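Side-chain contacts in putative aspartate aminotransferase (Thermus thermophilus, PDB 1IUG), which probably transfers amino groups between amino acids such as aspartate and 2-oxo acids, with pyridoxal 5'-phosphate as its cofactor: residues L43-R48 with E245-L250; L62-L67 with Y91-E96; K69-P74 with E153-A158. One frame throughout, in Å; residues are numbered along the deposited sequence.

Contact 1 of 3, residues L43-R48 with E245-L250; sequences LREAFR and EVLPRL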
ATOM      1  N   LEU A  43     -14.045 -12.136   1.105  1.00 23.50           N
ATOM      2  CA  LEU A  43     -13.831 -11.530  -0.210  1.00 24.88           C
ATOM      3  C   LEU A  43     -14.111 -12.575  -1.284  1.00 26.71           C
ATOM      4  O   LEU A  43     -14.517 -12.258  -2.402  1.00 26.07           O
ATOM      5  CB  LEU A  43     -12.395 -11.012  -0.320  1.00 23.15           C
ATOM      6  CG  LEU A  43     -12.131  -9.704   0.432  1.00 23.27           C
ATOM      7  CD1 LEU A  43     -10.650  -9.522   0.710  1.00 22.02           C
ATOM      8  CD2 LEU A  43     -12.687  -8.541  -0.375  1.00 21.23           C
ATOM      9  N   ARG A  44     -13.888 -13.827  -0.901  1.00 29.76           N
ATOM     10  CA  ARG A  44     -14.105 -15.008  -1.726  1.00 31.91           C
ATOM     11  C   ARG A  44     -15.592 -15.066  -2.077  1.00 31.97           C
ATOM     12  O   ARG A  44     -15.961 -15.236  -3.240  1.00 32.16           O
ATOM     13  CB  ARG A  44     -13.696 -16.213  -0.884  1.00 37.32           C
ATOM     14  CG  ARG A  44     -12.689 -17.144  -1.489  1.00 44.44           C
ATOM     15  CD  ARG A  44     -13.177 -17.802  -2.741  1.00 49.04           C
ATOM     16  NE  ARG A  44     -14.031 -18.944  -2.408  1.00 53.69           N
ATOM     17  CZ  ARG A  44     -13.737 -19.888  -1.511  1.00 55.53           C
ATOM     18  NH1 ARG A  44     -12.597 -19.853  -0.826  1.00 55.77           N
ATOM     19  NH2 ARG A  44     -14.589 -20.882  -1.299  1.00 57.08           N
ATOM     20  N   GLU A  45     -16.437 -14.895  -1.062  1.00 31.29           N
ATOM     21  CA  GLU A  45     -17.887 -14.895  -1.235  1.00 31.36           C
ATOM     22  C   GLU A  45     -18.329 -13.654  -2.002  1.00 29.03           C
ATOM     23  O   GLU A  45     -19.197 -13.728  -2.862  1.00 28.38           O
ATOM     24  CB  GLU A  45     -18.594 -14.888   0.118  1.00 32.59           C
ATOM     25  CG  GLU A  45     -18.438 -16.138   0.949  1.00 40.63           C
ATOM     26  CD  GLU A  45     -19.185 -16.039   2.273  1.00 45.54           C
ATOM     27  OE1 GLU A  45     -20.271 -15.410   2.305  1.00 47.30           O
ATOM     28  OE2 GLU A  45     -18.685 -16.583   3.283  1.00 48.59           O
ATOM     29  N   ALA A  46     -17.748 -12.510  -1.654  1.00 28.19           N
ATOM     30  CA  ALA A  46     -18.075 -11.243  -2.297  1.00 28.45           C
ATOM     31  C   ALA A  46     -17.822 -11.283  -3.802  1.00 28.19           C
ATOM     32  O   ALA A  46     -18.615 -10.752  -4.577  1.00 29.03           O
ATOM     33  CB  ALA A  46     -17.287 -10.104  -1.653  1.00 27.73           C
ATOM     34  N   PHE A  47     -16.729 -11.923  -4.208  1.00 27.10           N
ATOM     35  CA  PHE A  47     -16.375 -12.032  -5.622  1.00 28.18           C
ATOM     36  C   PHE A  47     -17.112 -13.150  -6.365  1.00 30.03           C
ATOM     37  O   PHE A  47     -17.098 -13.186  -7.599  1.00 28.69           O
ATOM     38  CB  PHE A  47     -14.866 -12.233  -5.788  1.00 26.82           C
ATOM     39  CG  PHE A  47     -14.084 -10.953  -5.880  1.00 28.31           C
ATOM     40  CD1 PHE A  47     -13.257 -10.549  -4.833  1.00 26.88           C
ATOM     41  CD2 PHE A  47     -14.143 -10.168  -7.030  1.00 25.80           C
ATOM     42  CE1 PHE A  47     -12.500  -9.387  -4.937  1.00 28.19           C
ATOM     43  CE2 PHE A  47     -13.389  -9.005  -7.141  1.00 23.85           C
ATOM     44  CZ  PHE A  47     -12.567  -8.614  -6.095  1.00 27.18           C
ATOM     45  N   ARG A  48     -17.729 -14.067  -5.618  1.00 30.52           N
ATOM     46  CA  ARG A  48     -18.466 -15.185  -6.212  1.00 32.04           C
ATOM     47  C   ARG A  48     -17.496 -16.040  -7.018  1.00 30.40           C
ATOM     48  O   ARG A  48     -17.602 -16.129  -8.241  1.00 29.36           O
ATOM     49  CB  ARG A  48     -19.564 -14.677  -7.156  1.00 36.84           C
ATOM     50  CG  ARG A  48     -20.668 -13.842  -6.543  1.00 43.18           C
ATOM     51  CD  ARG A  48     -21.456 -14.582  -5.489  1.00 51.10           C
ATOM     52  NE  ARG A  48     -22.664 -13.841  -5.117  1.00 57.31           N
ATOM     53  CZ  ARG A  48     -23.683 -13.590  -5.940  1.00 60.57           C
ATOM     54  NH1 ARG A  48     -23.659 -14.018  -7.200  1.00 60.68           N
ATOM     55  NH2 ARG A  48     -24.732 -12.902  -5.501  1.00 61.74           N
ATOM     56  N   GLU A 245     -21.016  -7.708   8.031  1.00 38.99           N
ATOM     57  CA  GLU A 245     -22.331  -7.098   8.171  1.00 39.09           C
ATOM     58  C   GLU A 245     -23.115  -7.011   6.860  1.00 37.45           C
ATOM     59  O   GLU A 245     -24.324  -7.245   6.839  1.00 36.60           O
ATOM     60  CB  GLU A 245     -22.210  -5.699   8.782  1.00 42.77           C
ATOM     61  CG  GLU A 245     -23.565  -5.080   9.118  1.00 49.89           C
ATOM     62  CD  GLU A 245     -23.470  -3.639   9.574  1.00 54.24           C
ATOM     63  OE1 GLU A 245     -23.893  -2.747   8.804  1.00 56.29           O
ATOM     64  OE2 GLU A 245     -22.990  -3.398  10.704  1.00 56.48           O
ATOM     65  N   VAL A 246     -22.423  -6.696   5.769  1.00 34.89           N
ATOM     66  CA  VAL A 246     -23.070  -6.545   4.468  1.00 33.52           C
ATOM     67  C   VAL A 246     -23.422  -7.831   3.721  1.00 33.20           C
ATOM     68  O   VAL A 246     -24.517  -7.942   3.173  1.00 31.49           O
ATOM     69  CB  VAL A 246     -22.239  -5.620   3.536  1.00 33.46           C
ATOM     70  CG1 VAL A 246     -22.832  -5.598   2.132  1.00 31.34           C
ATOM     71  CG2 VAL A 246     -22.206  -4.211   4.102  1.00 32.10           C
ATOM     72  N   LEU A 247     -22.504  -8.793   3.702  1.00 33.15           N
ATOM     73  CA  LEU A 247     -22.722 -10.051   2.990  1.00 33.29           C
ATOM     74  C   LEU A 247     -24.031 -10.810   3.265  1.00 35.01           C
ATOM     75  O   LEU A 247     -24.642 -11.345   2.334  1.00 33.48           O
ATOM     76  CB  LEU A 247     -21.507 -10.969   3.145  1.00 31.60           C
ATOM     77  CG  LEU A 247     -20.719 -11.234   1.856  1.00 35.29           C
ATOM     78  CD1 LEU A 247     -20.591  -9.975   1.010  1.00 34.49           C
ATOM     79  CD2 LEU A 247     -19.348 -11.791   2.192  1.00 33.58           C
ATOM     80  N   PRO A 248     -24.474 -10.881   4.537  1.00 35.62           N
ATOM     81  CA  PRO A 248     -25.726 -11.597   4.817  1.00 36.42           C
ATOM     82  C   PRO A 248     -26.943 -10.883   4.228  1.00 37.02           C
ATOM     83  O   PRO A 248     -27.971 -11.508   3.967  1.00 37.39           O
ATOM     84  CB  PRO A 248     -25.775 -11.612   6.345  1.00 36.52           C
ATOM     85  CG  PRO A 248     -24.327 -11.588   6.733  1.00 36.06           C
ATOM     86  CD  PRO A 248     -23.784 -10.545   5.795  1.00 35.83           C
ATOM     87  N   ARG A 249     -26.810  -9.575   4.017  1.00 37.50           N
ATOM     88  CA  ARG A 249     -27.880  -8.746   3.459  1.00 38.29           C
ATOM     89  C   ARG A 249     -27.434  -8.131   2.131  1.00 36.52           C
ATOM     90  O   ARG A 249     -27.850  -7.024   1.789  1.00 35.98           O
ATOM     91  CB  ARG A 249     -28.220  -7.605   4.425  1.00 42.50           C
ATOM     92  CG  ARG A 249     -28.657  -8.019   5.821  1.00 50.39           C
ATOM     93  CD  ARG A 249     -29.916  -8.878   5.802  1.00 56.95           C
ATOM     94  NE  ARG A 249     -30.475  -9.048   7.144  1.00 62.44           N
ATOM     95  CZ  ARG A 249     -31.162 -10.115   7.546  1.00 65.23           C
ATOM     96  NH1 ARG A 249     -31.384 -11.128   6.710  1.00 66.17           N
ATOM     97  NH2 ARG A 249     -31.634 -10.169   8.786  1.00 65.48           N
ATOM     98  N   LEU A 250     -26.604  -8.854   1.382  1.00 35.81           N
ATOM     99  CA  LEU A 250     -26.078  -8.357   0.109  1.00 37.60           C
ATOM    100  C   LEU A 250     -27.121  -7.812  -0.866  1.00 38.29           C
ATOM    101  O   LEU A 250     -26.990  -6.681  -1.341  1.00 36.62           O
ATOM    102  CB  LEU A 250     -25.231  -9.428  -0.587  1.00 35.77           C
ATOM    103  CG  LEU A 250     -24.524  -8.976  -1.871  1.00 36.92           C
ATOM    104  CD1 LEU A 250     -23.564  -7.830  -1.571  1.00 34.39           C
ATOM    105  CD2 LEU A 250     -23.784 -10.139  -2.502  1.00 35.99           C
TER
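Leu247 buries more surface here than any other residue, and its two methyl groups share the work against the last turn of helix 30-47. It lies in the short 3-10 turn that links helices 233-246 and 250-270. CD2 lies against the flank of Glu45: it sits 3.8 Å from Glu45 CB and 3.7 Å from Glu45 OE1, so one methyl meets both the root and the carboxylate end of the same side chain. Glu45 can offer that length because its chain is extended beyond CG (chi2 -180°). The other methyl, Leu247 CD1, comes up to Ala46 CB at 4.2 Å, and Ala46 with Leu247 is also where the two backbones draw nearest.

Leu250, in the first turn of helix 250-270, makes the second patch. Its CD2 approaches Arg48 NH2 at 4.2 Å, the two side chains reaching toward each other from opposite directions. Arg48 has left the helix with a positive phi, and its chain bends at chi2 (-61°) on the way to the leucine. The same NH2 has a weak, long ion pair with Glu168.

Leu43 and Phe47 pack on strands 52-57 and 193-198, so this contact lies on the side of helix 30-47 turned away from the seven-stranded sheet. The chemistry is that of van der Waals contact at the surface: leucine methyls rest on an alanine, on the CB and carboxylate of a glutamate and beside an arginine guanidinium, and the polar atoms of these two charged groups make no bond to the opposite segment.

Contact 2 of 3, residues L62-L67 with Y91-E96; sequences LAMEAL and YEIALE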
ATOM      1  N   LEU A  62      -2.469  -0.805  -8.122  1.00 25.40           N
ATOM      2  CA  LEU A  62      -1.470  -1.836  -7.853  1.00 24.48           C
ATOM      3  C   LEU A  62      -2.033  -3.221  -8.164  1.00 22.05           C
ATOM      4  O   LEU A  62      -1.339  -4.069  -8.726  1.00 21.76           O
ATOM      5  CB  LEU A  62      -1.018  -1.782  -6.390  1.00 24.77           C
ATOM      6  CG  LEU A  62       0.033  -2.817  -5.989  1.00 25.41           C
ATOM      7  CD1 LEU A  62       1.345  -2.512  -6.689  1.00 28.65           C
ATOM      8  CD2 LEU A  62       0.223  -2.809  -4.489  1.00 28.64           C
ATOM      9  N   ALA A  63      -3.287  -3.443  -7.781  1.00 21.60           N
ATOM     10  CA  ALA A  63      -3.966  -4.717  -8.021  1.00 21.46           C
ATOM     11  C   ALA A  63      -4.152  -4.961  -9.522  1.00 21.06           C
ATOM     12  O   ALA A  63      -4.071  -6.099  -9.984  1.00 21.87           O
ATOM     13  CB  ALA A  63      -5.321  -4.737  -7.305  1.00 18.74           C
ATOM     14  N   MET A  64      -4.407  -3.887 -10.272  1.00 21.16           N
ATOM     15  CA  MET A  64      -4.587  -3.977 -11.723  1.00 23.04           C
ATOM     16  C   MET A  64      -3.284  -4.403 -12.391  1.00 23.13           C
ATOM     17  O   MET A  64      -3.284  -5.269 -13.263  1.00 23.57           O
ATOM     18  CB  MET A  64      -5.041  -2.635 -12.296  1.00 23.34           C
ATOM     19  CG  MET A  64      -6.464  -2.255 -11.960  1.00 25.31           C
ATOM     20  SD  MET A  64      -6.799  -0.536 -12.402  1.00 29.53           S
ATOM     21  CE  MET A  64      -6.949  -0.626 -14.191  1.00 25.69           C
ATOM     22  N   GLU A  65      -2.178  -3.804 -11.953  1.00 23.68           N
ATOM     23  CA  GLU A  65      -0.856  -4.119 -12.482  1.00 24.03           C
ATOM     24  C   GLU A  65      -0.446  -5.549 -12.157  1.00 24.33           C
ATOM     25  O   GLU A  65       0.126  -6.238 -13.000  1.00 25.15           O
ATOM     26  CB  GLU A  65       0.197  -3.152 -11.927  1.00 23.98           C
ATOM     27  CG  GLU A  65       1.617  -3.440 -12.428  1.00 24.28           C
ATOM     28  CD  GLU A  65       2.623  -2.370 -12.041  1.00 23.71           C
ATOM     29  OE1 GLU A  65       2.220  -1.214 -11.807  1.00 25.48           O
ATOM     30  OE2 GLU A  65       3.826  -2.683 -11.986  1.00 24.94           O
ATOM     31  N   ALA A  66      -0.733  -5.990 -10.934  1.00 23.00           N
ATOM     32  CA  ALA A  66      -0.385  -7.341 -10.505  1.00 23.58           C
ATOM     33  C   ALA A  66      -1.152  -8.393 -11.297  1.00 24.64           C
ATOM     34  O   ALA A  66      -0.619  -9.461 -11.601  1.00 25.18           O
ATOM     35  CB  ALA A  66      -0.649  -7.508  -9.024  1.00 23.87           C
ATOM     36  N   LEU A  67      -2.410  -8.089 -11.606  1.00 25.47           N
ATOM     37  CA  LEU A  67      -3.264  -8.992 -12.370  1.00 25.46           C
ATOM     38  C   LEU A  67      -2.668  -9.198 -13.758  1.00 26.15           C
ATOM     39  O   LEU A  67      -2.488 -10.333 -14.199  1.00 26.30           O
ATOM     40  CB  LEU A  67      -4.677  -8.407 -12.488  1.00 22.68           C
ATOM     41  CG  LEU A  67      -5.794  -9.187 -13.203  1.00 24.92           C
ATOM     42  CD1 LEU A  67      -7.132  -8.656 -12.731  1.00 23.86           C
ATOM     43  CD2 LEU A  67      -5.694  -9.077 -14.730  1.00 22.97           C
ATOM     44  N   TYR A  91      -4.838   0.052 -20.404  1.00 29.73           N
ATOM     45  CA  TYR A  91      -4.062   0.089 -21.626  1.00 31.45           C
ATOM     46  C   TYR A  91      -2.592   0.425 -21.342  1.00 31.02           C
ATOM     47  O   TYR A  91      -1.688  -0.269 -21.808  1.00 31.63           O
ATOM     48  CB  TYR A  91      -4.679   1.113 -22.591  1.00 30.12           C
ATOM     49  CG  TYR A  91      -3.809   1.465 -23.787  1.00 35.92           C
ATOM     50  CD1 TYR A  91      -3.574   0.538 -24.802  1.00 37.12           C
ATOM     51  CD2 TYR A  91      -3.210   2.726 -23.899  1.00 38.08           C
ATOM     52  CE1 TYR A  91      -2.764   0.850 -25.895  1.00 40.27           C
ATOM     53  CE2 TYR A  91      -2.400   3.050 -24.995  1.00 40.51           C
ATOM     54  CZ  TYR A  91      -2.182   2.103 -25.986  1.00 41.65           C
ATOM     55  OH  TYR A  91      -1.378   2.396 -27.068  1.00 45.02           O
ATOM     56  N   GLU A  92      -2.370   1.483 -20.561  1.00 30.55           N
ATOM     57  CA  GLU A  92      -1.021   1.917 -20.195  1.00 32.31           C
ATOM     58  C   GLU A  92      -0.295   0.838 -19.395  1.00 30.82           C
ATOM     59  O   GLU A  92       0.891   0.596 -19.604  1.00 32.83           O
ATOM     60  CB  GLU A  92      -1.067   3.220 -19.396  1.00 34.51           C
ATOM     61  CG  GLU A  92      -1.611   4.424 -20.163  1.00 38.20           C
ATOM     62  CD  GLU A  92      -1.714   5.679 -19.301  1.00 41.92           C
ATOM     63  OE1 GLU A  92      -1.061   5.741 -18.234  1.00 44.71           O
ATOM     64  OE2 GLU A  92      -2.453   6.610 -19.687  1.00 45.31           O
ATOM     65  N   ILE A  93      -1.011   0.188 -18.483  1.00 30.35           N
ATOM     66  CA  ILE A  93      -0.434  -0.888 -17.674  1.00 28.97           C
ATOM     67  C   ILE A  93       0.015  -2.042 -18.577  1.00 28.76           C
ATOM     68  O   ILE A  93       1.080  -2.628 -18.365  1.00 29.19           O
ATOM     69  CB  ILE A  93      -1.453  -1.406 -16.621  1.00 27.31           C
ATOM     70  CG1 ILE A  93      -1.629  -0.369 -15.509  1.00 25.72           C
ATOM     71  CG2 ILE A  93      -1.008  -2.756 -16.047  1.00 25.02           C
ATOM     72  CD1 ILE A  93      -2.674  -0.735 -14.481  1.00 25.27           C
ATOM     73  N   ALA A  94      -0.800  -2.353 -19.582  1.00 28.45           N
ATOM     74  CA  ALA A  94      -0.498  -3.429 -20.527  1.00 28.84           C
ATOM     75  C   ALA A  94       0.758  -3.100 -21.334  1.00 29.71           C
ATOM     76  O   ALA A  94       1.590  -3.975 -21.582  1.00 28.63           O
ATOM     77  CB  ALA A  94      -1.683  -3.666 -21.453  1.00 26.71           C
ATOM     78  N   LEU A  95       0.888  -1.836 -21.737  1.00 30.70           N
ATOM     79  CA  LEU A  95       2.058  -1.390 -22.484  1.00 33.48           C
ATOM     80  C   LEU A  95       3.323  -1.554 -21.645  1.00 32.94           C
ATOM     81  O   LEU A  95       4.274  -2.211 -22.075  1.00 31.04           O
ATOM     82  CB  LEU A  95       1.914   0.075 -22.908  1.00 36.34           C
ATOM     83  CG  LEU A  95       1.024   0.346 -24.120  1.00 39.95           C
ATOM     84  CD1 LEU A  95       0.942   1.844 -24.376  1.00 42.09           C
ATOM     85  CD2 LEU A  95       1.585  -0.380 -25.343  1.00 38.82           C
ATOM     86  N   GLU A  96       3.309  -0.997 -20.431  1.00 31.71           N
ATOM     87  CA  GLU A  96       4.465  -1.074 -19.539  1.00 31.20           C
ATOM     88  C   GLU A  96       4.822  -2.523 -19.194  1.00 30.91           C
ATOM     89  O   GLU A  96       5.986  -2.843 -18.954  1.00 30.46           O
ATOM     90  CB  GLU A  96       4.215  -0.248 -18.268  1.00 32.63           C
ATOM     91  CG  GLU A  96       5.459   0.015 -17.403  1.00 32.52           C
ATOM     92  CD  GLU A  96       5.843  -1.153 -16.511  1.00 32.82           C
ATOM     93  OE1 GLU A  96       4.937  -1.847 -16.006  1.00 33.66           O
ATOM     94  OE2 GLU A  96       7.056  -1.379 -16.304  1.00 35.05           O
TER
HETATM   95  O   HOH W   1       6.345  -3.486 -13.804  1.00 70.07           O
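Ile93 provides nearly all the apolar contact, pushing from helix 85-96 against the backbone and the base of a side chain on helix 60-71. Its CD1 methyl meets Met64 CB at 3.7 Å and lies 4.0 Å from Glu65 N, while CG2 rests 3.8 Å from Glu65 CA. The two branches thus straddle the Met64-Glu65 step of the opposing helix. With CG1 beside the backbone N and anti to the carbonyl carbon (chi1 -72°), both arms of the isoleucine come to bear on the same turn. Met64 gives only the base of its side chain to Ile93; its side chain also touches Arg89 and Phe90 of the same helix 85-96.

The polar contact is made by two glutamates. Glu65 is extended from CB outward, with chi1 and chi2 both close to 180°, and this brings its OE2 within 4.3 Å of Glu96 OE1. Two like charges at that distance would be unfavourable alone, but Lys69 makes a salt bridge to each of these oxygens. Water 1 can donate to both as well, 3.2 Å from Glu65 OE2 and 3.1 Å from Glu96 OE1, although it has more acceptors in reach than protons. The remaining oxygen, Glu65 OE1, accepts a hydrogen bond from the backbone N of Tyr212 of the second subunit.

The short helical segments cross at -46°, with axes 9.9 Å apart. Behind helix 60-71, Ala63 and Leu67 pack on strand 178-182; behind helix 85-96, Tyr91 and Ala94 touch the edge strand 100-105. Tyr211 of the second subunit packs on Glu65 and Ile93, so the helix pair lies between the seven-stranded sheet and the dimer partner.

Contact 3 of 3, residues K69-P74 with E153-A158; sequences KNLFAP and EGLVGA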
ATOM      1  N   LYS A  69       0.470  -8.406 -14.956  1.00 29.17           N
ATOM      2  CA  LYS A  69       1.828  -8.953 -14.888  1.00 29.41           C
ATOM      3  C   LYS A  69       1.875 -10.459 -14.635  1.00 28.71           C
ATOM      4  O   LYS A  69       2.704 -11.165 -15.203  1.00 27.98           O
ATOM      5  CB  LYS A  69       2.614  -8.292 -13.746  1.00 32.20           C
ATOM      6  CG  LYS A  69       3.103  -6.869 -13.961  1.00 34.42           C
ATOM      7  CD  LYS A  69       4.031  -6.770 -15.139  1.00 38.15           C
ATOM      8  CE  LYS A  69       4.552  -5.356 -15.348  1.00 42.26           C
ATOM      9  NZ  LYS A  69       4.046  -4.385 -14.345  1.00 45.12           N
ATOM     10  N   ASN A  70       1.018 -10.936 -13.742  1.00 26.77           N
ATOM     11  CA  ASN A  70       1.013 -12.343 -13.377  1.00 27.56           C
ATOM     12  C   ASN A  70       0.199 -13.305 -14.231  1.00 27.93           C
ATOM     13  O   ASN A  70       0.209 -14.508 -13.975  1.00 26.54           O
ATOM     14  CB  ASN A  70       0.628 -12.490 -11.902  1.00 27.23           C
ATOM     15  CG  ASN A  70       1.696 -11.956 -10.967  1.00 26.69           C
ATOM     16  OD1 ASN A  70       2.470 -12.720 -10.399  1.00 25.99           O
ATOM     17  ND2 ASN A  70       1.744 -10.640 -10.807  1.00 27.22           N
ATOM     18  N   LEU A  71      -0.506 -12.786 -15.232  1.00 29.11           N
ATOM     19  CA  LEU A  71      -1.314 -13.634 -16.110  1.00 31.66           C
ATOM     20  C   LEU A  71      -0.886 -13.558 -17.566  1.00 32.19           C
ATOM     21  O   LEU A  71      -1.278 -14.395 -18.373  1.00 33.35           O
ATOM     22  CB  LEU A  71      -2.796 -13.278 -15.997  1.00 31.50           C
ATOM     23  CG  LEU A  71      -3.476 -13.730 -14.705  1.00 32.77           C
ATOM     24  CD1 LEU A  71      -4.892 -13.201 -14.671  1.00 32.79           C
ATOM     25  CD2 LEU A  71      -3.452 -15.246 -14.599  1.00 32.67           C
ATOM     26  N   PHE A  72      -0.087 -12.550 -17.897  1.00 33.41           N
ATOM     27  CA  PHE A  72       0.385 -12.364 -19.260  1.00 33.98           C
ATOM     28  C   PHE A  72       1.898 -12.158 -19.287  1.00 36.43           C
ATOM     29  O   PHE A  72       2.448 -11.375 -18.505  1.00 36.77           O
ATOM     30  CB  PHE A  72      -0.323 -11.170 -19.910  1.00 33.75           C
ATOM     31  CG  PHE A  72      -1.821 -11.307 -19.967  1.00 34.50           C
ATOM     32  CD1 PHE A  72      -2.628 -10.664 -19.029  1.00 34.50           C
ATOM     33  CD2 PHE A  72      -2.425 -12.093 -20.945  1.00 33.69           C
ATOM     34  CE1 PHE A  72      -4.018 -10.805 -19.062  1.00 35.02           C
ATOM     35  CE2 PHE A  72      -3.809 -12.241 -20.990  1.00 32.71           C
ATOM     36  CZ  PHE A  72      -4.609 -11.596 -20.045  1.00 34.90           C
ATOM     37  N   ALA A  73       2.568 -12.908 -20.159  1.00 36.47           N
ATOM     38  CA  ALA A  73       4.015 -12.807 -20.309  1.00 37.36           C
ATOM     39  C   ALA A  73       4.324 -11.795 -21.409  1.00 37.55           C
ATOM     40  O   ALA A  73       3.469 -11.511 -22.255  1.00 37.21           O
ATOM     41  CB  ALA A  73       4.607 -14.171 -20.650  1.00 38.45           C
ATOM     42  N   PRO A  74       5.538 -11.215 -21.398  1.00 37.91           N
ATOM     43  CA  PRO A  74       5.944 -10.227 -22.406  1.00 38.70           C
ATOM     44  C   PRO A  74       5.801 -10.757 -23.832  1.00 38.29           C
ATOM     45  O   PRO A  74       6.150 -11.902 -24.113  1.00 37.94           O
ATOM     46  CB  PRO A  74       7.410  -9.973 -22.056  1.00 39.20           C
ATOM     47  CG  PRO A  74       7.436 -10.164 -20.581  1.00 38.11           C
ATOM     48  CD  PRO A  74       6.616 -11.417 -20.413  1.00 38.28           C
ATOM     49  N   GLU A 153      -8.828 -20.402 -25.454  1.00 39.49           N
ATOM     50  CA  GLU A 153      -7.729 -20.456 -24.500  1.00 40.32           C
ATOM     51  C   GLU A 153      -7.379 -19.089 -23.908  1.00 38.19           C
ATOM     52  O   GLU A 153      -6.422 -18.964 -23.141  1.00 37.28           O
ATOM     53  CB  GLU A 153      -6.497 -21.085 -25.159  1.00 43.35           C
ATOM     54  CG  GLU A 153      -6.684 -22.542 -25.591  1.00 48.68           C
ATOM     55  CD  GLU A 153      -6.675 -23.524 -24.424  1.00 52.58           C
ATOM     56  OE1 GLU A 153      -7.437 -23.328 -23.451  1.00 56.09           O
ATOM     57  OE2 GLU A 153      -5.901 -24.508 -24.483  1.00 55.94           O
ATOM     58  N   GLY A 154      -8.177 -18.077 -24.240  1.00 35.34           N
ATOM     59  CA  GLY A 154      -7.925 -16.734 -23.746  1.00 33.67           C
ATOM     60  C   GLY A 154      -8.356 -16.463 -22.316  1.00 32.24           C
ATOM     61  O   GLY A 154      -9.139 -17.215 -21.727  1.00 31.62           O
ATOM     62  N   LEU A 155      -7.832 -15.376 -21.758  1.00 31.03           N
ATOM     63  CA  LEU A 155      -8.154 -14.974 -20.389  1.00 30.90           C
ATOM     64  C   LEU A 155      -8.837 -13.616 -20.381  1.00 29.01           C
ATOM     65  O   LEU A 155      -8.485 -12.732 -21.163  1.00 29.29           O
ATOM     66  CB  LEU A 155      -6.883 -14.900 -19.538  1.00 30.73           C
ATOM     67  CG  LEU A 155      -6.158 -16.198 -19.181  1.00 30.27           C
ATOM     68  CD1 LEU A 155      -4.765 -15.871 -18.673  1.00 31.92           C
ATOM     69  CD2 LEU A 155      -6.942 -16.975 -18.139  1.00 28.84           C
ATOM     70  N   VAL A 156      -9.826 -13.465 -19.506  1.00 27.47           N
ATOM     71  CA  VAL A 156     -10.553 -12.205 -19.375  1.00 26.55           C
ATOM     72  C   VAL A 156     -10.310 -11.615 -17.983  1.00 27.29           C
ATOM     73  O   VAL A 156     -10.730 -12.188 -16.974  1.00 28.64           O
ATOM     74  CB  VAL A 156     -12.073 -12.393 -19.592  1.00 28.08           C
ATOM     75  CG1 VAL A 156     -12.806 -11.062 -19.414  1.00 25.38           C
ATOM     76  CG2 VAL A 156     -12.344 -12.960 -20.984  1.00 26.91           C
ATOM     77  N   GLY A 157      -9.570 -10.509 -17.941  1.00 26.71           N
ATOM     78  CA  GLY A 157      -9.277  -9.834 -16.688  1.00 25.55           C
ATOM     79  C   GLY A 157     -10.199  -8.636 -16.546  1.00 27.06           C
ATOM     80  O   GLY A 157     -10.456  -7.937 -17.529  1.00 25.34           O
ATOM     81  N   ALA A 158     -10.695  -8.381 -15.336  1.00 25.01           N
ATOM     82  CA  ALA A 158     -11.609  -7.260 -15.144  1.00 25.47           C
ATOM     83  C   ALA A 158     -11.315  -6.333 -13.971  1.00 25.16           C
ATOM     84  O   ALA A 158     -10.808  -6.752 -12.930  1.00 25.96           O
ATOM     85  CB  ALA A 158     -13.032  -7.770 -15.041  1.00 24.67           C
TER
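The large domain of a fold type I pyridoxal-phosphate enzyme is built round a seven-stranded mixed sheet, and this contact belongs to its helix-on-sheet layer: the end of helix 60-71 and the loop after it meet the start of strand 155-159, the middle strand in the order across the sheet. Leu155 is the residue on the strand side. The strand alternates in the usual way, so Leu155 points to the helix while Val156 points to the other face, where it packs on Phe147 and Lys148 of helix 140-150. The backbone of Leu155 is held by hydrogen bonds to Ala123 and Leu125, which fixes the base from which its side chain projects.

Two consecutive residues receive it. Leu71 points toward the strand, and its CB lies 4.2 Å from Leu155 CD1. Phe72 starts off to one side, but with CG beside its backbone N (chi1 -59°) its ring is carried over to the strand. Leu155 and Phe72 then slide past each other in opposite directions, so that the far end of the ring, CZ, meets the base of the leucine, CB, at 4.0 Å. The ring approaches this carbon obliquely.

All three residues are buried and the contact between their side chains is wholly apolar. Phe72 O finds a partner elsewhere in Arg209 NH1, and Gly154 O one in Arg201 NH1. The closest approach between the segments involves a methyl and a backbone carbonyl: Leu155 CD1 lies 3.8 Å from Leu71 O.

In the fold
From the N terminus, the chain first lays down 43-48 at the end of helix 30-47, then helix 60-71, which supplies the first segment of both contact 2 and contact 3. Contact 2 closes first, a short loop joining helix 60-71 to helix 85-96. Contact 3 closes later, tying the end of helix 60-71 to the middle of the seven-stranded sheet; because its first segment lies inside the loop of contact 2, the two cross. Contact 1 closes last, its long loop enclosing both, and joins helix 30-47 to the junction between helices 233-246 and 250-270. Contacts 2 and 3 touch, their centres 11 Å apart; the centre of contact 1 is about 26 Å from either of theirs.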